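Local atomic coordinates of diffuse adherence adhesin (Escherichia coli, PDB entry 4MEE), a protein that mediates diffuse bacterial adherence to mammalian cells, autoaggregation and biofilm formation, the present chain being its C-terminal, membrane-embedded transport unit. Residues A[160-169]-A[339-349]. Sequence-based numbering, arbitrary orientation.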
# COMPACT_ATOMS: atom_id res chain seq x y z
N ALA A 160 5.63 -6.60 4.62
CA ALA A 160 4.60 -7.19 5.40
C ALA A 160 3.64 -6.13 5.84
O ALA A 160 2.47 -6.39 5.98
CB ALA A 160 5.21 -7.83 6.59
N ASN A 161 4.14 -4.93 6.07
CA ASN A 161 3.29 -3.85 6.50
C ASN A 161 2.69 -2.99 5.41
O ASN A 161 1.66 -2.38 5.60
CB ASN A 161 4.03 -2.96 7.46
CG ASN A 161 4.55 -3.71 8.64
OD1 ASN A 161 3.97 -3.66 9.70
ND2 ASN A 161 5.64 -4.41 8.46
N SER A 162 3.34 -2.92 4.26
CA SER A 162 2.79 -2.11 3.21
C SER A 162 2.19 -2.93 2.10
O SER A 162 1.71 -2.38 1.13
CB SER A 162 3.86 -1.22 2.63
OG SER A 162 4.83 -2.01 1.96
N LEU A 163 2.21 -4.24 2.23
CA LEU A 163 1.68 -5.07 1.15
C LEU A 163 0.16 -5.02 0.94
O LEU A 163 -0.29 -5.10 -0.18
CB LEU A 163 2.15 -6.51 1.31
CG LEU A 163 2.54 -7.27 0.04
CD1 LEU A 163 2.82 -6.31 -1.10
CD2 LEU A 163 3.72 -8.18 0.31
N PHE A 164 -0.62 -4.92 2.00
CA PHE A 164 -2.06 -4.99 1.84
C PHE A 164 -2.75 -3.69 2.07
O PHE A 164 -3.93 -3.66 2.38
CB PHE A 164 -2.65 -6.02 2.78
CG PHE A 164 -2.48 -7.40 2.33
CD1 PHE A 164 -3.13 -7.84 1.22
CD2 PHE A 164 -1.66 -8.25 3.00
CE1 PHE A 164 -2.97 -9.11 0.80
CE2 PHE A 164 -1.50 -9.52 2.58
CZ PHE A 164 -2.15 -9.95 1.48
N LEU A 165 -2.01 -2.61 1.91
CA LEU A 165 -2.51 -1.28 2.15
C LEU A 165 -3.57 -0.92 1.15
O LEU A 165 -3.49 -1.33 0.02
CB LEU A 165 -1.36 -0.31 1.97
CG LEU A 165 -0.86 0.47 3.18
CD1 LEU A 165 -0.61 -0.43 4.38
CD2 LEU A 165 0.41 1.16 2.76
N MET A 166 -4.57 -0.15 1.56
CA MET A 166 -5.55 0.33 0.62
C MET A 166 -5.64 1.84 0.70
O MET A 166 -5.97 2.39 1.75
CB MET A 166 -6.91 -0.27 0.91
CG MET A 166 -7.76 -0.49 -0.33
SD MET A 166 -9.48 -0.86 0.06
CE MET A 166 -9.68 0.10 1.56
N ASP A 167 -5.37 2.52 -0.40
CA ASP A 167 -5.36 3.97 -0.41
C ASP A 167 -6.76 4.51 -0.45
O ASP A 167 -7.70 3.77 -0.69
CB ASP A 167 -4.60 4.49 -1.62
CG ASP A 167 -3.13 4.64 -1.34
OD1 ASP A 167 -2.75 4.83 -0.17
OD2 ASP A 167 -2.34 4.58 -2.31
N LEU A 168 -6.88 5.80 -0.21
CA LEU A 168 -8.15 6.46 -0.24
C LEU A 168 -8.61 6.44 -1.66
O LEU A 168 -7.79 6.32 -2.56
CB LEU A 168 -7.97 7.90 0.17
CG LEU A 168 -8.54 8.38 1.50
CD1 LEU A 168 -8.45 7.29 2.54
CD2 LEU A 168 -7.72 9.57 1.94
N ASN A 169 -9.92 6.52 -1.83
CA ASN A 169 -10.56 6.72 -3.12
C ASN A 169 -10.63 5.44 -3.91
O ASN A 169 -11.22 5.38 -4.97
CB ASN A 169 -9.88 7.82 -3.93
CG ASN A 169 -10.27 9.21 -3.46
OD1 ASN A 169 -11.44 9.55 -3.36
ND2 ASN A 169 -9.27 10.03 -3.18
N GLN A 339 -9.48 17.55 -4.95
CA GLN A 339 -9.60 16.82 -3.69
C GLN A 339 -8.33 16.88 -2.83
O GLN A 339 -7.42 16.06 -3.02
CB GLN A 339 -10.00 15.37 -3.95
CG GLN A 339 -10.35 14.59 -2.69
CD GLN A 339 -10.29 13.09 -2.89
OE1 GLN A 339 -11.30 12.40 -2.74
NE2 GLN A 339 -9.12 12.58 -3.23
N PRO A 340 -8.26 17.84 -1.90
CA PRO A 340 -7.23 17.79 -0.87
C PRO A 340 -7.60 16.73 0.17
O PRO A 340 -8.76 16.67 0.59
CB PRO A 340 -7.26 19.19 -0.26
CG PRO A 340 -8.64 19.69 -0.51
CD PRO A 340 -9.07 19.07 -1.81
N HIS A 341 -6.64 15.91 0.57
CA HIS A 341 -6.91 14.79 1.49
C HIS A 341 -5.74 14.46 2.42
O HIS A 341 -4.59 14.80 2.15
CB HIS A 341 -7.33 13.55 0.70
CG HIS A 341 -6.32 13.09 -0.30
ND1 HIS A 341 -6.46 13.30 -1.65
CD2 HIS A 341 -5.15 12.43 -0.14
CE1 HIS A 341 -5.43 12.79 -2.29
NE2 HIS A 341 -4.61 12.26 -1.40
N LEU A 342 -6.06 13.77 3.52
CA LEU A 342 -5.09 13.37 4.53
C LEU A 342 -5.41 11.95 4.99
O LEU A 342 -6.57 11.62 5.24
CB LEU A 342 -5.12 14.35 5.71
CG LEU A 342 -4.31 14.09 6.98
CD1 LEU A 342 -2.82 14.32 6.75
CD2 LEU A 342 -4.81 14.97 8.11
N GLN A 343 -4.37 11.12 5.11
CA GLN A 343 -4.52 9.71 5.49
C GLN A 343 -3.43 9.28 6.47
O GLN A 343 -2.26 9.65 6.30
CB GLN A 343 -4.50 8.82 4.24
CG GLN A 343 -4.77 7.34 4.50
CD GLN A 343 -4.46 6.45 3.31
OE1 GLN A 343 -3.83 6.87 2.34
NE2 GLN A 343 -4.91 5.20 3.39
N ALA A 344 -3.81 8.49 7.47
CA ALA A 344 -2.86 7.93 8.44
C ALA A 344 -3.04 6.41 8.58
O ALA A 344 -4.17 5.93 8.68
CB ALA A 344 -3.00 8.61 9.79
N VAL A 345 -1.93 5.68 8.58
CA VAL A 345 -1.94 4.22 8.70
C VAL A 345 -1.05 3.75 9.86
O VAL A 345 0.09 4.19 9.99
CB VAL A 345 -1.48 3.53 7.39
CG1 VAL A 345 -1.59 2.02 7.51
CG2 VAL A 345 -2.28 4.02 6.19
N TRP A 346 -1.59 2.86 10.69
CA TRP A 346 -0.81 2.21 11.75
C TRP A 346 -0.37 0.82 11.30
O TRP A 346 -1.19 -0.07 11.08
CB TRP A 346 -1.61 2.13 13.06
CG TRP A 346 -1.08 1.13 14.06
CD1 TRP A 346 0.18 1.10 14.59
CD2 TRP A 346 -1.79 0.04 14.65
NE1 TRP A 346 0.30 0.05 15.47
CE2 TRP A 346 -0.89 -0.62 15.52
CE3 TRP A 346 -3.09 -0.45 14.53
CZ2 TRP A 346 -1.26 -1.74 16.27
CZ3 TRP A 346 -3.46 -1.57 15.27
CH2 TRP A 346 -2.54 -2.20 16.14
N MET A 347 0.94 0.65 11.16
CA MET A 347 1.53 -0.61 10.74
C MET A 347 1.99 -1.41 11.96
O MET A 347 3.00 -1.07 12.59
CB MET A 347 2.70 -0.36 9.78
CG MET A 347 2.31 0.33 8.48
SD MET A 347 3.71 0.71 7.41
CE MET A 347 2.89 1.54 6.05
N GLY A 348 1.24 -2.46 12.30
CA GLY A 348 1.52 -3.24 13.51
C GLY A 348 1.85 -4.70 13.28
O GLY A 348 1.62 -5.53 14.16
N VAL A 349 2.40 -5.02 12.11
CA VAL A 349 2.86 -6.37 11.82
C VAL A 349 4.31 -6.52 12.27
O VAL A 349 5.19 -5.81 11.78
CB VAL A 349 2.72 -6.73 10.32
CG1 VAL A 349 3.25 -8.13 10.04
CG2 VAL A 349 1.27 -6.63 9.87
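Asn-161, on helix 149-162, makes the firmer of two hydrogen bonds to strand 339-349: its OD1 accepts a hydrogen bond from the backbone N of Val-349 at 3.2 Å, the donor tilted 24° from the carbonyl plane. With CG beside its own backbone N (chi1 -57°), the Asn-161 and Val-349 side chains run past each other, pointing opposite ways; a short polar side chain suits this place, since it can reach main chain directly. Further along, the extended side chain of Gln-343 (chi1 -175°) carries NE2 inward to the carbonyl O of Met-166, a weak bond of 3.4 Å. Asp-167 OD1 lies beside the Gln-343 amide, but its charge is answered by a salt bridge to Lys-373.

This is the autotransporter beta-domain, an antiparallel barrel whose pore is threaded by the helix and the extended chain after it. Residues 336-347 probably span the membrane, and the inward-pointing ones meet the threaded segment while Leu-342 lies on the surface, probably toward lipid.

Apolar contacts lie between these polar links. Leu-165 forks over two strand residues, CD1 resting 4.1 Å from Val-345 CG1 and CD2 against Met-347 CE. The unbranched Met-347 also lies along Asn-161, its SD 3.7 Å from Asn-161 CB. Leu-168 spreads over the aliphatic part of Gln-343, CD2 being 4.0 Å from Gln-343 CB, and the methyl CB of Ala-160 meets Val-349 CG1 at 4.0 Å.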